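Local coordinates for hypothetical protein (Exiguobacterium sibiricum, PDB 2HKV) that is of unknown function but, as a putative DinB-family member, folds into a helical bundle that binds a nickel ion through three histidines, at residues T20-R25 with L82-D87; K40-V46 with Q131-Y135; D57-A61 with W117-A121. All coordinates share one frame; numbering follows the deposited sequence.

How the contacts relate
The three contacts tie together the four long helices of a DinB-type bundle. Contact 1 pairs helix 4-26 with helix 82-98, while contacts 2 and 3 both join helix 43-61 to helix 114-138, near their two ends, with centres about 21 Å apart and on opposite sides of the chain's centre. The nickel ion, held by His49, His124 and His128, is flanked by these two: it is about 5 Å from the side chain of Arg41 in contact 2 and about 6 Å from that of Asp57 in contact 3. Contact 1 is more remote, Thr20 being about 12 Å from the metal, but it touches contact 2 where Leu23 CB meets Leu132 CD2 at 3.9 Å.

Contact 1. Residues T20-R25 with L82-D87; sequences TRDLIR and LVDRLD
Asp87 OD1 sits at the edge of the Arg21 guanidinium, tilted somewhat from its plane, while the guanidinium of Arg25 carries Arg21 CG over the centre of one face and has Asp22 OD1 in plane at its edge, a long salt bridge. Arg21 NE donates to the syn lone pair of Asp87 OD1 at 3.1 Å. This salt bridge is bent, with an N-H...O angle of 141°, and the planes of the two flat groups are nearly perpendicular. The Arg21 chain leaves with CG anti to the backbone N (chi1 -162°) and then bends at chi3, which lays its methylenes across Val83 and brings NE round to the acid. Arg21 CG lies 3.4 Å from Val83 CG1. With only a methyl at this position, as in alanine, Asp87 would probably lose its charged mate, and Val83 and the face of the Arg25 guanidinium their cover. Behind the salt bridge the packing is aliphatic: Ile24 CG2 reaches Leu82 CB and, at the same 4.1 Å, Val83 CG2, while Leu86 CD2 faces both Thr20 CG2, at 4.0 Å, and Ile24 CD1, and comes nearest the backbone at Arg21 N. The Thr20 hydroxyl turns back to Gly16 O within its own helix. The segments run antiparallel at 169°, their axes 10.1 Å apart, as neighbours in the bundle. Helix 43-61 packs against Leu82 through Ala47, Val48 and Ala51, and helix 114-138 receives Thr20 and Leu23 on Arg129.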
loop_
_atom_site.group_PDB
_atom_site.type_symbol
_atom_site.label_atom_id
_atom_site.label_comp_id
_atom_site.label_asym_id
_atom_site.label_seq_id
_atom_site.Cartn_x
_atom_site.Cartn_y
_atom_site.Cartn_z
ATOM N N THR A 20 8.520 -4.818 -7.162
ATOM C CA THR A 20 8.070 -6.180 -6.943
ATOM C C THR A 20 8.825 -7.181 -7.797
ATOM O O THR A 20 9.213 -8.261 -7.290
ATOM C CB THR A 20 6.554 -6.332 -7.145
ATOM O OG1 THR A 20 5.892 -5.469 -6.218
ATOM C CG2 THR A 20 6.066 -7.784 -6.913
ATOM N N ARG A 21 9.057 -6.817 -9.058
ATOM C CA ARG A 21 9.801 -7.660 -9.988
ATOM C C ARG A 21 11.193 -7.923 -9.395
ATOM O O ARG A 21 11.672 -9.052 -9.386
ATOM C CB ARG A 21 9.875 -7.007 -11.379
ATOM C CG ARG A 21 10.226 -7.932 -12.472
ATOM C CD ARG A 21 10.550 -7.165 -13.769
ATOM N NE ARG A 21 9.377 -6.424 -14.237
ATOM C CZ ARG A 21 9.368 -5.154 -14.636
ATOM N NH1 ARG A 21 10.478 -4.416 -14.655
ATOM N NH2 ARG A 21 8.225 -4.611 -15.044
ATOM N N ASP A 22 11.833 -6.878 -8.861
ATOM C CA ASP A 22 13.169 -7.030 -8.295
ATOM C C ASP A 22 13.135 -7.949 -7.089
ATOM O O ASP A 22 14.013 -8.819 -6.937
ATOM C CB ASP A 22 13.749 -5.686 -7.886
ATOM C CG ASP A 22 14.051 -4.787 -9.082
ATOM O OD1 ASP A 22 14.333 -5.332 -10.195
ATOM O OD2 ASP A 22 14.019 -3.534 -8.897
ATOM N N LEU A 23 12.103 -7.794 -6.250
ATOM C CA LEU A 23 12.007 -8.636 -5.047
ATOM C C LEU A 23 11.854 -10.105 -5.418
ATOM O O LEU A 23 12.521 -10.943 -4.836
ATOM C CB LEU A 23 10.845 -8.213 -4.119
ATOM C CG LEU A 23 10.994 -6.917 -3.299
ATOM C CD1 LEU A 23 9.664 -6.610 -2.564
ATOM C CD2 LEU A 23 12.131 -7.029 -2.273
ATOM N N ILE A 24 10.993 -10.388 -6.391
ATOM C CA ILE A 24 10.739 -11.748 -6.832
ATOM C C ILE A 24 12.049 -12.341 -7.314
ATOM O O ILE A 24 12.379 -13.455 -6.929
ATOM C CB ILE A 24 9.589 -11.815 -7.910
ATOM C CG1 ILE A 24 8.241 -11.496 -7.247
ATOM C CG2 ILE A 24 9.551 -13.188 -8.629
ATOM C CD1 ILE A 24 7.080 -11.283 -8.226
ATOM N N ARG A 25 12.845 -11.567 -8.071
ATOM C CA ARG A 25 14.153 -12.071 -8.539
ATOM C C ARG A 25 15.189 -12.338 -7.423
ATOM O O ARG A 25 16.200 -13.007 -7.659
ATOM C CB ARG A 25 14.730 -11.134 -9.587
ATOM C CG ARG A 25 13.940 -11.097 -10.883
ATOM C CD ARG A 25 14.327 -9.841 -11.650
ATOM N NE ARG A 25 13.839 -9.847 -13.021
ATOM C CZ ARG A 25 13.627 -8.754 -13.759
ATOM N NH1 ARG A 25 13.839 -7.531 -13.262
ATOM N NH2 ARG A 25 13.183 -8.880 -15.007
ATOM N N LEU A 82 6.653 -16.214 -12.859
ATOM C CA LEU A 82 6.103 -15.152 -12.006
ATOM C C LEU A 82 6.349 -13.784 -12.565
ATOM O O LEU A 82 5.425 -12.972 -12.622
ATOM C CB LEU A 82 6.626 -15.254 -10.565
ATOM C CG LEU A 82 5.864 -16.260 -9.710
ATOM C CD1 LEU A 82 6.545 -16.419 -8.383
ATOM C CD2 LEU A 82 4.429 -15.775 -9.519
ATOM N N VAL A 83 7.576 -13.492 -12.978
ATOM C CA VAL A 83 7.848 -12.159 -13.524
ATOM C C VAL A 83 7.036 -11.944 -14.788
ATOM O O VAL A 83 6.426 -10.886 -14.963
ATOM C CB VAL A 83 9.344 -11.898 -13.773
ATOM C CG1 VAL A 83 9.531 -10.583 -14.560
ATOM C CG2 VAL A 83 10.075 -11.837 -12.452
ATOM N N ASP A 84 7.037 -12.932 -15.674
ATOM C CA ASP A 84 6.277 -12.860 -16.919
ATOM C C ASP A 84 4.827 -12.567 -16.628
ATOM O O ASP A 84 4.200 -11.791 -17.340
ATOM C CB ASP A 84 6.365 -14.169 -17.702
ATOM C CG ASP A 84 7.708 -14.356 -18.407
ATOM O OD1 ASP A 84 8.523 -13.390 -18.429
ATOM O OD2 ASP A 84 7.944 -15.471 -18.948
ATOM N N ARG A 85 4.308 -13.189 -15.571
ATOM C CA ARG A 85 2.919 -13.010 -15.165
ATOM C C ARG A 85 2.613 -11.627 -14.614
ATOM O O ARG A 85 1.629 -11.032 -14.979
ATOM C CB ARG A 85 2.501 -14.107 -14.144
ATOM C CG ARG A 85 0.990 -14.202 -13.934
ATOM C CD ARG A 85 0.329 -14.231 -15.305
ATOM N NE ARG A 85 -1.106 -14.399 -15.302
ATOM C CZ ARG A 85 -2.001 -13.420 -15.401
ATOM N NH1 ARG A 85 -1.644 -12.119 -15.527
ATOM N NH2 ARG A 85 -3.294 -13.768 -15.373
ATOM N N LEU A 86 3.463 -11.129 -13.733
ATOM C CA LEU A 86 3.392 -9.753 -13.266
ATOM C C LEU A 86 3.364 -8.739 -14.463
ATOM O O LEU A 86 2.571 -7.755 -14.508
ATOM C CB LEU A 86 4.590 -9.502 -12.343
ATOM C CG LEU A 86 4.799 -8.093 -11.758
ATOM C CD1 LEU A 86 3.544 -7.590 -11.008
ATOM C CD2 LEU A 86 6.062 -8.132 -10.863
ATOM N N ASP A 87 4.231 -8.974 -15.432
ATOM C CA ASP A 87 4.326 -8.101 -16.583
ATOM C C ASP A 87 3.030 -8.060 -17.379
ATOM O O ASP A 87 2.604 -6.994 -17.866
ATOM C CB ASP A 87 5.483 -8.537 -17.492
ATOM C CG ASP A 87 6.883 -8.252 -16.884
ATOM O OD1 ASP A 87 6.989 -7.767 -15.733
ATOM O OD2 ASP A 87 7.903 -8.532 -17.570
#

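Contact 2. Residues K40-V46 with Q131-Y135; sequences KRSVYEV and QLLDY
Residues 40-42 lead as a loop into helix 43-61, whose first turn packs against helix 114-138, the backbones coming nearest at Val46 and Leu132, 6.6 Å between CA atoms. A capping box starts the helix: Ser42 OG accepts from Glu45 N, and Glu45 OE1 accepts from Ser42 N, approached from above the carboxylate plane. This is a helix-helix joint of the DinB-type bundle, close to its nickel site, since His49 lies beside Arg41. Tyr135 spans the joint. With CG anti to its own carbonyl carbon (chi1 -81°), the ring lies along the start of the helix, where Ser42 O and Val43 CA come up to its edge in plane. Val46 CG2 presses obliquely on the ring at CE2, only 3.3 Å away, a tight fit, whereas Val43 CG2 is a looser 4.0 Å from Tyr135 CD2. Val46 CG1 and Val43 CG1 also rest on Leu132, each at 4.3 Å, to its CB and CD1 respectively. Gln131, its chain extended, passes Val46 and has a second-shell role: its OE1 is hydrogen-bonded to His128 ND1 of the metal site. The phenol oxygen of Tyr135 is held twice, accepting from Gln131 NE2 at 3.1 Å and donating to Arg41 O at 2.7 Å, with a C=O...O angle of 135° and a tilt of 23° from the carbonyl plane.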
loop_
_atom_site.group_PDB
_atom_site.type_symbol
_atom_site.label_atom_id
_atom_site.label_comp_id
_atom_site.label_asym_id
_atom_site.label_seq_id
_atom_site.Cartn_x
_atom_site.Cartn_y
_atom_site.Cartn_z
ATOM N N LYS A 40 -0.323 -17.731 7.718
ATOM C CA LYS A 40 -0.501 -16.927 6.523
ATOM C C LYS A 40 0.114 -17.552 5.272
ATOM O O LYS A 40 0.757 -18.593 5.351
ATOM C CB LYS A 40 0.048 -15.518 6.784
ATOM C CG LYS A 40 -0.576 -14.844 8.019
ATOM C CD LYS A 40 -2.122 -14.901 7.980
ATOM C CE LYS A 40 -2.796 -13.769 8.754
ATOM N NZ LYS A 40 -4.247 -14.031 9.011
ATOM N N ARG A 41 -0.108 -16.904 4.126
ATOM C CA ARG A 41 0.378 -17.367 2.828
ATOM C C ARG A 41 1.894 -17.656 2.896
ATOM O O ARG A 41 2.631 -17.003 3.627
ATOM C CB ARG A 41 0.110 -16.322 1.768
ATOM C CG ARG A 41 -1.236 -16.353 1.051
ATOM C CD ARG A 41 -1.442 -15.087 0.324
ATOM N NE ARG A 41 -2.487 -15.175 -0.686
ATOM C CZ ARG A 41 -3.676 -14.594 -0.556
ATOM N NH1 ARG A 41 -3.944 -13.854 0.511
ATOM N NH2 ARG A 41 -4.607 -14.749 -1.493
ATOM N N SER A 42 2.345 -18.647 2.146
ATOM C CA SER A 42 3.765 -18.850 1.940
ATOM C C SER A 42 4.373 -17.736 1.037
ATOM O O SER A 42 3.639 -16.944 0.470
ATOM C CB SER A 42 4.015 -20.209 1.301
ATOM O OG SER A 42 3.611 -20.185 -0.055
ATOM N N VAL A 43 5.714 -17.662 0.949
ATOM C CA VAL A 43 6.400 -16.763 0.046
ATOM C C VAL A 43 5.873 -16.923 -1.370
ATOM O O VAL A 43 5.544 -15.934 -2.055
ATOM C CB VAL A 43 7.939 -17.068 0.024
ATOM C CG1 VAL A 43 8.603 -16.333 -1.072
ATOM C CG2 VAL A 43 8.562 -16.723 1.338
ATOM N N TYR A 44 5.780 -18.179 -1.825
ATOM C CA TYR A 44 5.355 -18.386 -3.192
ATOM C C TYR A 44 3.899 -17.918 -3.355
ATOM O O TYR A 44 3.560 -17.322 -4.358
ATOM C CB TYR A 44 5.502 -19.846 -3.612
ATOM C CG TYR A 44 4.744 -20.226 -4.866
ATOM C CD1 TYR A 44 5.200 -19.880 -6.118
ATOM C CD2 TYR A 44 3.559 -20.960 -4.780
ATOM C CE1 TYR A 44 4.506 -20.234 -7.253
ATOM C CE2 TYR A 44 2.854 -21.330 -5.907
ATOM C CZ TYR A 44 3.328 -20.978 -7.143
ATOM O OH TYR A 44 2.616 -21.365 -8.263
ATOM N N GLU A 45 3.045 -18.215 -2.389
ATOM C CA GLU A 45 1.637 -17.836 -2.511
ATOM C C GLU A 45 1.413 -16.301 -2.492
ATOM O O GLU A 45 0.576 -15.803 -3.217
ATOM C CB GLU A 45 0.793 -18.519 -1.432
ATOM C CG GLU A 45 0.645 -20.029 -1.596
ATOM C CD GLU A 45 0.094 -20.726 -0.328
ATOM O OE1 GLU A 45 -0.070 -20.086 0.734
ATOM O OE2 GLU A 45 -0.150 -21.966 -0.379
ATOM N N VAL A 46 2.188 -15.570 -1.681
ATOM C CA VAL A 46 2.195 -14.098 -1.741
ATOM C C VAL A 46 2.607 -13.615 -3.115
ATOM O O VAL A 46 1.974 -12.736 -3.691
ATOM C CB VAL A 46 3.093 -13.477 -0.689
ATOM C CG1 VAL A 46 2.957 -11.924 -0.695
ATOM C CG2 VAL A 46 2.652 -13.921 0.679
ATOM N N GLN A 131 4.098 -6.954 2.433
ATOM C CA GLN A 131 4.082 -8.294 3.024
ATOM C C GLN A 131 5.302 -9.097 2.548
ATOM O O GLN A 131 6.009 -9.740 3.377
ATOM C CB GLN A 131 2.835 -9.020 2.596
ATOM C CG GLN A 131 2.596 -10.308 3.290
ATOM C CD GLN A 131 1.219 -10.872 2.994
ATOM O OE1 GLN A 131 0.446 -10.294 2.232
ATOM N NE2 GLN A 131 0.887 -12.019 3.634
ATOM N N LEU A 132 5.536 -9.080 1.232
ATOM C CA LEU A 132 6.644 -9.854 0.641
ATOM C C LEU A 132 7.937 -9.337 1.197
ATOM O O LEU A 132 8.821 -10.133 1.585
ATOM C CB LEU A 132 6.647 -9.813 -0.905
ATOM C CG LEU A 132 7.793 -10.603 -1.568
ATOM C CD1 LEU A 132 7.809 -12.133 -1.127
ATOM C CD2 LEU A 132 7.721 -10.362 -3.105
ATOM N N LEU A 133 8.058 -8.020 1.300
ATOM C CA LEU A 133 9.279 -7.446 1.849
ATOM C C LEU A 133 9.518 -7.919 3.322
ATOM O O LEU A 133 10.665 -8.310 3.719
ATOM C CB LEU A 133 9.202 -5.930 1.781
ATOM C CG LEU A 133 10.384 -5.121 2.321
ATOM C CD1 LEU A 133 11.478 -5.076 1.279
ATOM C CD2 LEU A 133 9.872 -3.681 2.650
ATOM N N ASP A 134 8.460 -7.895 4.123
ATOM C CA ASP A 134 8.556 -8.366 5.516
ATOM C C ASP A 134 8.967 -9.847 5.566
ATOM O O ASP A 134 9.782 -10.225 6.397
ATOM C CB ASP A 134 7.247 -8.223 6.263
ATOM C CG ASP A 134 6.889 -6.792 6.573
ATOM O OD1 ASP A 134 7.781 -5.900 6.484
ATOM O OD2 ASP A 134 5.684 -6.579 6.939
ATOM N N TYR A 135 8.410 -10.666 4.683
ATOM C CA TYR A 135 8.768 -12.066 4.648
ATOM C C TYR A 135 10.259 -12.246 4.350
ATOM O O TYR A 135 10.924 -13.050 5.006
ATOM C CB TYR A 135 8.033 -12.803 3.542
ATOM C CG TYR A 135 6.612 -13.223 3.829
ATOM C CD1 TYR A 135 5.886 -12.678 4.874
ATOM C CD2 TYR A 135 5.995 -14.169 3.023
ATOM C CE1 TYR A 135 4.558 -13.041 5.091
ATOM C CE2 TYR A 135 4.692 -14.563 3.254
ATOM C CZ TYR A 135 3.979 -14.003 4.292
ATOM O OH TYR A 135 2.676 -14.397 4.500
#

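Contact 3. Residues D57-A61 with W117-A121; sequences DLRIA and WLLEA
Ala61 and Trp117 form the tight part of this contact: the methyl CB of Ala61 stands over one face of the indole, 3.5 Å from the centroid of its five-membered ring, a CH-pi contact. The segments 57-61 and 117-121 run roughly antiparallel, their axes 9.8 Å apart at 151°. Trp117 CG lies beside the backbone N (chi1 -80°), which swings the ring across the last turn of helix 43-61 and under Ala61. Packing is slacker around this: Ile60 CG2 comes within 4.3 Å of Trp117 CH2 at the far end of the indole, and the Leu58 and Leu118 side chains cross at about a right angle, CD1 of Leu58 4.0 Å from CD2 of Leu118, with Tyr93 of helix 82-98 beside Leu58. The more open side belongs to Glu120, which is partly exposed and packs on His12 of the second subunit. Its chain bends at chi2 and carries its carboxylate across to buried Asp57, the two planes 43° apart. Asp57 CB also rests on Ala121 CB. Asp57 OD2 is hydrogen-bonded to ND1 of His124, a nickel ligand, making Asp57 a second-shell residue that probably orients the imidazole. The same OD2 lies only 2.7 Å from Glu120 OE1, an approach hard to reconcile with two fully charged carboxylates, so a proton is probably shared between them.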
loop_
_atom_site.group_PDB
_atom_site.type_symbol
_atom_site.label_atom_id
_atom_site.label_comp_id
_atom_site.label_asym_id
_atom_site.label_seq_id
_atom_site.Cartn_x
_atom_site.Cartn_y
_atom_site.Cartn_z
ATOM N N ASP A 57 -8.140 -7.764 -9.897
ATOM C CA ASP A 57 -9.011 -6.761 -9.329
ATOM C C ASP A 57 -9.820 -6.062 -10.395
ATOM O O ASP A 57 -10.959 -5.695 -10.148
ATOM C CB ASP A 57 -8.229 -5.727 -8.503
ATOM C CG ASP A 57 -7.690 -6.291 -7.172
ATOM O OD1 ASP A 57 -7.684 -7.548 -6.915
ATOM O OD2 ASP A 57 -7.210 -5.469 -6.338
ATOM N N LEU A 58 -9.248 -5.831 -11.562
ATOM C CA LEU A 58 -9.971 -5.098 -12.588
ATOM C C LEU A 58 -11.017 -5.969 -13.253
ATOM O O LEU A 58 -12.047 -5.454 -13.658
ATOM C CB LEU A 58 -9.009 -4.473 -13.615
ATOM C CG LEU A 58 -8.161 -3.293 -13.077
ATOM C CD1 LEU A 58 -7.388 -2.682 -14.202
ATOM C CD2 LEU A 58 -9.001 -2.255 -12.413
ATOM N N ARG A 59 -10.765 -7.271 -13.335
ATOM C CA ARG A 59 -11.768 -8.232 -13.795
ATOM C C ARG A 59 -12.945 -8.306 -12.833
ATOM O O ARG A 59 -14.128 -8.301 -13.265
ATOM C CB ARG A 59 -11.118 -9.615 -13.952
ATOM C CG ARG A 59 -10.195 -9.718 -15.154
ATOM C CD ARG A 59 -9.717 -11.139 -15.511
ATOM N NE ARG A 59 -8.894 -11.065 -16.719
ATOM C CZ ARG A 59 -9.334 -11.237 -17.960
ATOM N NH1 ARG A 59 -10.588 -11.570 -18.201
ATOM N NH2 ARG A 59 -8.495 -11.086 -18.977
ATOM N N ILE A 60 -12.646 -8.450 -11.545
ATOM C CA ILE A 60 -13.661 -8.337 -10.506
ATOM C C ILE A 60 -14.496 -7.059 -10.700
ATOM O O ILE A 60 -15.724 -7.115 -10.543
ATOM C CB ILE A 60 -13.027 -8.402 -9.088
ATOM C CG1 ILE A 60 -12.609 -9.851 -8.778
ATOM C CG2 ILE A 60 -13.973 -7.820 -8.012
ATOM C CD1 ILE A 60 -11.407 -9.952 -7.800
ATOM N N ALA A 61 -13.817 -5.949 -11.004
ATOM C CA ALA A 61 -14.413 -4.596 -11.188
ATOM C C ALA A 61 -15.394 -4.509 -12.372
ATOM O O ALA A 61 -16.398 -3.776 -12.336
ATOM C CB ALA A 61 -13.291 -3.523 -11.356
ATOM N N TRP A 117 -11.624 1.874 -8.509
ATOM C CA TRP A 117 -11.052 0.554 -8.723
ATOM C C TRP A 117 -9.588 0.576 -9.141
ATOM O O TRP A 117 -8.797 -0.247 -8.708
ATOM C CB TRP A 117 -11.883 -0.253 -9.746
ATOM C CG TRP A 117 -13.128 -0.874 -9.147
ATOM C CD1 TRP A 117 -14.437 -0.546 -9.414
ATOM C CD2 TRP A 117 -13.167 -1.933 -8.170
ATOM N NE1 TRP A 117 -15.279 -1.342 -8.651
ATOM C CE2 TRP A 117 -14.529 -2.185 -7.879
ATOM C CE3 TRP A 117 -12.183 -2.673 -7.514
ATOM C CZ2 TRP A 117 -14.924 -3.152 -6.976
ATOM C CZ3 TRP A 117 -12.590 -3.660 -6.612
ATOM C CH2 TRP A 117 -13.959 -3.882 -6.375
ATOM N N LEU A 118 -9.228 1.500 -10.013
ATOM C CA LEU A 118 -7.840 1.680 -10.369
ATOM C C LEU A 118 -6.970 2.050 -9.162
ATOM O O LEU A 118 -5.857 1.537 -9.006
ATOM C CB LEU A 118 -7.742 2.705 -11.470
ATOM C CG LEU A 118 -8.220 2.315 -12.862
ATOM C CD1 LEU A 118 -8.459 3.505 -13.829
ATOM C CD2 LEU A 118 -7.364 1.207 -13.493
ATOM N N LEU A 119 -7.492 2.898 -8.285
ATOM C CA LEU A 119 -6.771 3.178 -7.036
ATOM C C LEU A 119 -6.760 1.954 -6.096
ATOM O O LEU A 119 -5.724 1.674 -5.443
ATOM C CB LEU A 119 -7.345 4.400 -6.315
ATOM C CG LEU A 119 -6.786 4.756 -4.921
ATOM C CD1 LEU A 119 -5.264 4.952 -4.959
ATOM C CD2 LEU A 119 -7.522 6.014 -4.415
ATOM N N GLU A 120 -7.865 1.195 -6.010
ATOM C CA GLU A 120 -7.924 0.036 -5.134
ATOM C C GLU A 120 -6.859 -0.970 -5.506
ATOM O O GLU A 120 -6.218 -1.533 -4.630
ATOM C CB GLU A 120 -9.311 -0.608 -5.192
ATOM C CG GLU A 120 -9.582 -1.760 -4.199
ATOM C CD GLU A 120 -8.871 -3.075 -4.566
ATOM O OE1 GLU A 120 -8.661 -3.313 -5.772
ATOM O OE2 GLU A 120 -8.530 -3.892 -3.677
ATOM N N ALA A 121 -6.605 -1.150 -6.794
ATOM C CA ALA A 121 -5.692 -2.196 -7.213
ATOM C C ALA A 121 -4.296 -1.685 -6.842
ATOM O O ALA A 121 -3.449 -2.474 -6.453
ATOM C CB ALA A 121 -5.806 -2.434 -8.704
#